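Local coordinates for ribose-phosphate pyrophosphokinase (Mycobacterium smegmatis, PDB 5MP7), which probably makes phosphoribosyl pyrophosphate (PRPP) by transferring the pyrophosphoryl group of ATP to the 1-hydroxyl of ribose 5-phosphate, with magnesium as cofactor, at residues I233-T238 / L263-P268; S66-L71 / T284-E289; V279-T284 / P294-L299. All coordinates share one frame; numbering follows the deposited sequence.

Interaction 1: residues I233-T238 / L263-P268. With ACT (acetate ion), chain D.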
# COMPACT_ATOMS: atom_id res chain seq x y z
N ILE A 233 -59.57 -16.14 12.60
CA ILE A 233 -59.41 -15.60 11.27
C ILE A 233 -57.95 -15.32 11.09
O ILE A 233 -57.40 -14.51 11.84
CB ILE A 233 -60.18 -14.29 11.11
CG1 ILE A 233 -61.67 -14.50 11.42
CG2 ILE A 233 -60.03 -13.76 9.70
CD1 ILE A 233 -62.39 -13.22 11.75
N ASP A 234 -57.31 -15.97 10.12
CA ASP A 234 -55.91 -15.73 9.86
C ASP A 234 -55.65 -14.78 8.67
O ASP A 234 -55.39 -13.61 8.89
CB ASP A 234 -55.13 -17.04 9.73
CG ASP A 234 -53.65 -16.82 9.64
OD1 ASP A 234 -53.17 -15.74 10.00
OD2 ASP A 234 -52.96 -17.74 9.22
N THR A 235 -55.65 -15.28 7.43
CA THR A 235 -55.44 -14.42 6.23
C THR A 235 -56.77 -13.91 5.68
O THR A 235 -56.78 -12.96 4.90
CB THR A 235 -54.73 -15.18 5.10
OG1 THR A 235 -55.49 -16.37 4.78
CG2 THR A 235 -53.34 -15.58 5.55
N GLY A 236 -57.87 -14.52 6.12
CA GLY A 236 -59.21 -14.13 5.70
C GLY A 236 -59.64 -14.76 4.37
O GLY A 236 -60.70 -14.41 3.85
N GLY A 237 -58.86 -15.71 3.84
CA GLY A 237 -59.16 -16.31 2.53
C GLY A 237 -60.42 -17.16 2.54
O GLY A 237 -61.32 -16.93 1.75
N THR A 238 -60.46 -18.12 3.45
CA THR A 238 -61.58 -19.04 3.58
C THR A 238 -62.81 -18.27 3.93
O THR A 238 -63.86 -18.51 3.37
CB THR A 238 -61.32 -20.06 4.71
OG1 THR A 238 -60.32 -20.99 4.30
CG2 THR A 238 -62.60 -20.83 5.15
N LEU A 263 -55.52 -12.15 12.05
CA LEU A 263 -55.64 -11.04 11.08
C LEU A 263 -54.33 -10.65 10.39
O LEU A 263 -53.97 -9.49 10.33
CB LEU A 263 -56.28 -9.83 11.74
CG LEU A 263 -57.71 -10.08 12.23
CD1 LEU A 263 -58.16 -8.91 13.09
CD2 LEU A 263 -58.69 -10.25 11.08
N SER A 264 -53.64 -11.64 9.88
CA SER A 264 -52.39 -11.42 9.17
C SER A 264 -52.63 -10.85 7.79
O SER A 264 -53.71 -11.03 7.24
CB SER A 264 -51.67 -12.76 8.99
OG SER A 264 -51.73 -13.58 10.14
N ASP A 265 -51.59 -10.22 7.24
CA ASP A 265 -51.47 -9.88 5.80
C ASP A 265 -52.60 -8.98 5.28
O ASP A 265 -52.79 -7.87 5.83
CB ASP A 265 -51.09 -11.11 4.92
CG ASP A 265 -51.99 -12.36 5.11
OD1 ASP A 265 -51.70 -13.23 5.94
OD2 ASP A 265 -52.96 -12.53 4.40
N PRO A 266 -53.37 -9.45 4.28
CA PRO A 266 -54.40 -8.68 3.65
C PRO A 266 -55.79 -8.88 4.30
O PRO A 266 -56.78 -8.41 3.73
CB PRO A 266 -54.39 -9.26 2.24
CG PRO A 266 -54.11 -10.69 2.48
CD PRO A 266 -53.38 -10.80 3.73
N ALA A 267 -55.86 -9.57 5.44
CA ALA A 267 -57.15 -9.91 6.04
C ALA A 267 -57.97 -8.68 6.37
O ALA A 267 -59.13 -8.66 6.07
CB ALA A 267 -56.98 -10.77 7.27
N PRO A 268 -57.36 -7.65 6.96
CA PRO A 268 -58.14 -6.43 7.22
C PRO A 268 -58.75 -5.81 5.96
O PRO A 268 -59.91 -5.49 5.93
CB PRO A 268 -57.11 -5.50 7.84
CG PRO A 268 -56.07 -6.41 8.38
CD PRO A 268 -55.96 -7.53 7.41
C ACT D . -57.63 -18.42 6.49
O ACT D . -58.64 -17.73 6.86
OXT ACT D . -56.44 -18.04 6.62
CH3 ACT D . -57.77 -19.77 5.84

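Interaction 2: residues S66-L71 / T284-E289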
# COMPACT_ATOMS: atom_id res chain seq x y z
N SER A 66 -49.66 -13.85 25.48
CA SER A 66 -50.29 -14.01 24.19
C SER A 66 -49.22 -14.30 23.11
O SER A 66 -48.06 -14.08 23.34
CB SER A 66 -51.05 -12.75 23.88
OG SER A 66 -51.94 -12.98 22.84
N HIS A 67 -49.61 -14.82 21.95
CA HIS A 67 -48.65 -15.34 20.97
C HIS A 67 -48.94 -14.84 19.58
O HIS A 67 -49.21 -15.63 18.66
CB HIS A 67 -48.64 -16.87 20.99
CG HIS A 67 -48.05 -17.43 22.23
ND1 HIS A 67 -48.81 -17.69 23.34
CD2 HIS A 67 -46.78 -17.73 22.56
CE1 HIS A 67 -48.03 -18.12 24.31
NE2 HIS A 67 -46.79 -18.16 23.86
N PRO A 68 -48.89 -13.52 19.39
CA PRO A 68 -48.95 -12.99 18.04
C PRO A 68 -47.61 -13.19 17.29
O PRO A 68 -46.63 -13.60 17.88
CB PRO A 68 -49.19 -11.52 18.29
CG PRO A 68 -48.44 -11.25 19.56
CD PRO A 68 -48.72 -12.47 20.39
N ALA A 69 -47.59 -12.83 16.02
CA ALA A 69 -46.36 -12.80 15.23
C ALA A 69 -45.36 -11.80 15.81
O ALA A 69 -45.78 -10.72 16.22
CB ALA A 69 -46.68 -12.41 13.80
N PRO A 70 -44.07 -12.12 15.91
CA PRO A 70 -43.47 -13.45 15.65
C PRO A 70 -43.60 -14.43 16.85
O PRO A 70 -43.08 -14.17 17.95
CB PRO A 70 -42.00 -13.11 15.43
CG PRO A 70 -41.75 -11.90 16.27
CD PRO A 70 -43.06 -11.13 16.34
N LEU A 71 -44.24 -15.55 16.62
CA LEU A 71 -44.82 -16.38 17.71
C LEU A 71 -43.82 -17.20 18.56
O LEU A 71 -43.98 -17.34 19.76
CB LEU A 71 -45.87 -17.28 17.06
CG LEU A 71 -46.47 -18.48 17.73
CD1 LEU A 71 -47.88 -18.68 17.21
CD2 LEU A 71 -45.63 -19.70 17.45
N THR A 284 -57.88 -11.93 22.45
CA THR A 284 -56.92 -12.94 22.89
C THR A 284 -55.57 -12.62 22.31
O THR A 284 -54.57 -12.95 22.89
CB THR A 284 -57.31 -14.36 22.46
OG1 THR A 284 -57.76 -14.35 21.11
CG2 THR A 284 -58.40 -14.94 23.37
N LEU A 285 -55.57 -12.01 21.14
CA LEU A 285 -54.41 -11.48 20.47
C LEU A 285 -54.54 -9.99 20.40
O LEU A 285 -55.65 -9.48 20.43
CB LEU A 285 -54.34 -12.01 19.04
CG LEU A 285 -54.03 -13.50 19.05
CD1 LEU A 285 -54.56 -14.21 17.84
CD2 LEU A 285 -52.53 -13.77 19.16
N PRO A 286 -53.40 -9.26 20.34
CA PRO A 286 -53.51 -7.80 20.36
C PRO A 286 -53.99 -7.34 18.99
O PRO A 286 -53.44 -7.74 17.98
CB PRO A 286 -52.08 -7.33 20.63
CG PRO A 286 -51.24 -8.44 20.15
CD PRO A 286 -52.00 -9.71 20.29
N ILE A 287 -55.03 -6.52 18.96
CA ILE A 287 -55.55 -6.02 17.71
C ILE A 287 -54.97 -4.63 17.51
O ILE A 287 -55.54 -3.66 18.00
CB ILE A 287 -57.10 -5.94 17.73
CG1 ILE A 287 -57.74 -7.22 18.31
CG2 ILE A 287 -57.60 -5.65 16.32
CD1 ILE A 287 -57.54 -8.49 17.49
N THR A 288 -53.86 -4.54 16.79
CA THR A 288 -53.18 -3.26 16.59
C THR A 288 -53.94 -2.42 15.57
O THR A 288 -54.87 -2.91 14.90
CB THR A 288 -51.74 -3.46 16.07
OG1 THR A 288 -51.73 -4.12 14.79
CG2 THR A 288 -50.92 -4.25 17.07
N GLU A 289 -53.50 -1.18 15.42
CA GLU A 289 -54.22 -0.22 14.58
C GLU A 289 -54.15 -0.55 13.07
O GLU A 289 -55.11 -0.32 12.36
CB GLU A 289 -53.82 1.21 14.95
CG GLU A 289 -54.03 1.40 16.48
CD GLU A 289 -55.47 1.15 17.00
OE1 GLU A 289 -56.41 0.93 16.19
OE2 GLU A 289 -55.70 1.18 18.23

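Interaction 3: residues V279-T284 / P294-L299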
# COMPACT_ATOMS: atom_id res chain seq x y z
N VAL A 279 -67.75 -7.83 11.85
CA VAL A 279 -66.77 -8.85 12.17
C VAL A 279 -66.48 -8.72 13.66
O VAL A 279 -66.09 -7.68 14.10
CB VAL A 279 -65.50 -8.67 11.38
CG1 VAL A 279 -64.54 -9.80 11.71
CG2 VAL A 279 -65.77 -8.68 9.90
N ILE A 280 -66.76 -9.75 14.44
CA ILE A 280 -66.65 -9.70 15.88
C ILE A 280 -65.57 -10.67 16.32
O ILE A 280 -65.59 -11.84 15.95
CB ILE A 280 -67.95 -10.13 16.51
CG1 ILE A 280 -69.09 -9.32 15.93
CG2 ILE A 280 -67.92 -9.89 18.02
CD1 ILE A 280 -70.45 -9.93 16.12
N VAL A 281 -64.60 -10.15 17.07
CA VAL A 281 -63.49 -10.91 17.62
C VAL A 281 -63.24 -10.54 19.07
O VAL A 281 -63.83 -9.58 19.55
CB VAL A 281 -62.16 -10.74 16.86
CG1 VAL A 281 -62.29 -11.17 15.44
CG2 VAL A 281 -61.70 -9.32 16.92
N THR A 282 -62.47 -11.35 19.77
CA THR A 282 -62.05 -11.04 21.13
C THR A 282 -60.65 -10.54 21.05
O THR A 282 -60.01 -10.60 20.00
CB THR A 282 -62.09 -12.24 22.11
OG1 THR A 282 -61.01 -13.16 21.81
CG2 THR A 282 -63.41 -12.94 22.02
N ASN A 283 -60.13 -10.13 22.19
CA ASN A 283 -58.74 -9.64 22.23
C ASN A 283 -57.74 -10.66 22.81
O ASN A 283 -56.88 -10.30 23.61
CB ASN A 283 -58.69 -8.28 22.96
CG ASN A 283 -58.95 -8.40 24.44
OD1 ASN A 283 -59.67 -9.29 24.89
ND2 ASN A 283 -58.39 -7.51 25.19
N THR A 284 -57.88 -11.93 22.45
CA THR A 284 -56.92 -12.94 22.89
C THR A 284 -55.57 -12.62 22.31
O THR A 284 -54.57 -12.95 22.89
CB THR A 284 -57.31 -14.36 22.46
OG1 THR A 284 -57.76 -14.35 21.11
CG2 THR A 284 -58.40 -14.94 23.37
N PRO A 294 -63.60 -0.61 9.92
CA PRO A 294 -64.84 -0.10 10.53
C PRO A 294 -65.85 -1.16 11.01
O PRO A 294 -66.47 -0.99 12.07
CB PRO A 294 -65.43 0.75 9.40
CG PRO A 294 -64.23 1.23 8.65
CD PRO A 294 -63.36 0.01 8.60
N GLN A 295 -65.97 -2.26 10.28
CA GLN A 295 -66.88 -3.34 10.65
C GLN A 295 -66.41 -4.17 11.85
O GLN A 295 -67.19 -4.93 12.39
CB GLN A 295 -67.08 -4.30 9.49
CG GLN A 295 -67.75 -3.68 8.27
CD GLN A 295 -66.75 -2.96 7.36
OE1 GLN A 295 -65.76 -2.39 7.81
NE2 GLN A 295 -66.99 -3.01 6.06
N LEU A 296 -65.14 -4.02 12.24
CA LEU A 296 -64.55 -4.75 13.33
C LEU A 296 -64.97 -4.32 14.73
O LEU A 296 -64.88 -3.18 15.09
CB LEU A 296 -63.02 -4.67 13.24
CG LEU A 296 -62.32 -5.64 14.17
CD1 LEU A 296 -62.59 -7.09 13.79
CD2 LEU A 296 -60.83 -5.37 14.14
N THR A 297 -65.41 -5.27 15.51
CA THR A 297 -65.76 -5.07 16.91
C THR A 297 -64.93 -6.01 17.76
O THR A 297 -64.80 -7.17 17.43
CB THR A 297 -67.21 -5.43 17.13
OG1 THR A 297 -68.01 -4.56 16.30
CG2 THR A 297 -67.61 -5.29 18.59
N VAL A 298 -64.32 -5.49 18.82
CA VAL A 298 -63.46 -6.29 19.69
C VAL A 298 -64.04 -6.35 21.05
O VAL A 298 -64.29 -5.31 21.66
CB VAL A 298 -62.03 -5.71 19.76
CG1 VAL A 298 -61.15 -6.58 20.62
CG2 VAL A 298 -61.45 -5.65 18.35
N LEU A 299 -64.28 -7.56 21.54
CA LEU A 299 -64.80 -7.73 22.91
C LEU A 299 -63.68 -8.19 23.78
O LEU A 299 -62.77 -8.87 23.31
CB LEU A 299 -65.93 -8.73 22.94
CG LEU A 299 -67.06 -8.46 21.95
CD1 LEU A 299 -68.00 -9.66 21.95
CD2 LEU A 299 -67.85 -7.18 22.26

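Interaction 1: residues I233-T238 / L263-P268
Asp234 and Ser264 are joined twice. The hydroxyl OG of Ser264 gives a 2.6 Å hydrogen bond to Asp234 OD1, arriving nearly in line with the CG-OD1 bond, and Ser264 N donates to Asp234 O at 2.8 Å, a bent bond, 130° at the hydrogen. Leu263 N reaches Ile233 O at 3.0 Å and almost straight (177°). Beside these bonds CG2 of Ile233 meets CD2 of Leu263 at 4.0 Å, and both side chains also rest on Leu271. The methyl CB of Ala267 lies against Thr235 O at 3.2 Å. Bending Ser264 back to Ala267 is a type II' turn, closed by Ala267 N on Ser264 O, that leads into helix 267-273. Away from Ser264, Thr235 faces an acetate ion, probably from the crystallisation liquor. With OG1 set between the backbone N and the carbonyl carbon (chi1 56°), hydroxyl and amide of Thr235 grip acetate OXT, OG1 at 2.7 Å and N at 3.0 Å; Gly236 N adds a weak bond to acetate O. Gly236 is the N-cap of helix 237-248. Asp234 OD2 forms a weak, long ion pair with Arg104, a predicted ATP-binding residue. Residues 234-238 belong to the PRPP-binding motif of type I phosphoribosyltransferase folds and are predicted to bind ribose 5-phosphate. An anion held by the amide and hydroxyl of Thr235, and weakly by the amide of Gly236, just before a helix is consistent with a site for the sugar's 5-phosphate; bonds from Leu263 and Ser264 tie Ile233 and Asp234, at the start of that loop, on the side away from the acetate.

Interaction 2: residues S66-L71 / T284-E289
Ser66 swings OG opposite its own backbone N (chi1 -165°), which carries the hydroxyl across to Thr284, while Leu285 keeps CG beside its backbone N (chi1 -69°) and sends CD2 over the chain at His67 and Pro68. The result is one polar link flanked by an apolar patch. Ser66 OG donates to Thr284 O at 2.6 Å, lying in the carbonyl plane at a C=O...O angle of 146°. Past this bond, the methyl CD2 of Leu285 rests on the peptide between His67 and Pro68, 3.7 Å from Pro68 N and 3.8 Å from His67 C. Pro68 also turns its ring to Pro286: the two rings cross at about a right angle, and Pro68 CB and CG are each 3.9 Å from Pro286 CD. Ser66 and Pro286 both touch His20 outside the two segments. His67 points the other way, onto Trp74, Leu75 and Gln78 of helix 71-87. Across the contact, Thr284 OG1 is hydrogen-bonded to His260, so hydroxyl and carbonyl of this residue have separate partners. The contact thus bridges the loop after strand 60-64, in the N-terminal domain, and the loop after strand 278-282, in the C-terminal one. Each half has a sheet of the phosphoribosyltransferase type, and the partners lie more than two hundred residues apart in sequence. Chemically, a single buried hydroxyl satisfies a backbone carbonyl here, and the rest is van der Waals contact, a leucine methyl over a peptide and two proline rings. One directional bond is thus combined with non-directional apolar packing between the two domains.

Interaction 3: residues V279-T284 / P294-L299
Val279 and Gln295 open a ladder of flat peptide groups whose carbonyls are approached in different ways: Val279 N comes to Gln295 O at 3.0 Å from above the carbonyl plane, 50° out of it, whereas Leu299 N meets Val281 O at 2.9 Å in the plane of the Val281 carbonyl. Between them, the bonds from Thr297 N to Val279 O and from Val281 N to Thr297 O run close to the C=O axis. This is a parallel strand pair, 279-282 with 296-299, at the edge of the sheet of the C-terminal phosphoribosyltransferase-type domain; within this chain 296-299 is the outermost strand. The segment axes lie 26° apart in direction. No helix lies in the stretch between these parallel strands, so a loop alone makes the connection. The alternate carbonyl-facing CA-H groups supplement the ladder, among them Val298 CA, 3.3 Å from Val281 O.

Side chains leave the pair on two faces. On one, Val279, Val281, Leu296 and Val298 pack together: CD1 of Leu296 sits 3.9 Å from both Val279 CG1 and Val281 CG2, its side chain running at about a right angle to that of Val281. Leu296 has CG opposite its backbone N (chi1 -168°), and the methyl CD1 folds back over Val279. On the other, CG2 of Ile280 meets CD1 of Leu299 at 3.9 Å, and Ile280 continues onto Leu159, Tyr162 and Ile163 of helix 156-167. Thr297 OG1 is hydrogen-bonded to Glu278 OE2, on the residue just before Val279 in the same strand, and Asn283 OD1 accepts from Ile301 N. At the C-terminal end the ladder weakens: Asn283 N makes only a weak bond to Leu299 O, at 3.1 Å, while CB of Asn283 packs on CG1 of Val298, 3.8 Å away.

Overall arrangement
The three contacts have centres 13 to 14 Å apart. Interaction 1 carries the predicted ribose 5-phosphate loop and its acetate; it meets interaction 3 through Ile233, whose CD1 packs on Val279 CG1 at 4.0 Å, so the residue that leads into this loop packs on the sheet. Interactions 2 and 3 share Thr284 and alternate along the chain; Ile287 of 284-289 covers Leu296 and Val298. Interaction 2 joins the two halves, the side chain of Leu285 lying about 8 Å from that of Asp234. Interactions 1 and 2 do not touch, their nearest atoms being about 4 Å apart; interaction 1 packs on Ala44 of a neighbouring subunit and interaction 2 on Asn45 of that subunit, a predicted ATP-binding residue.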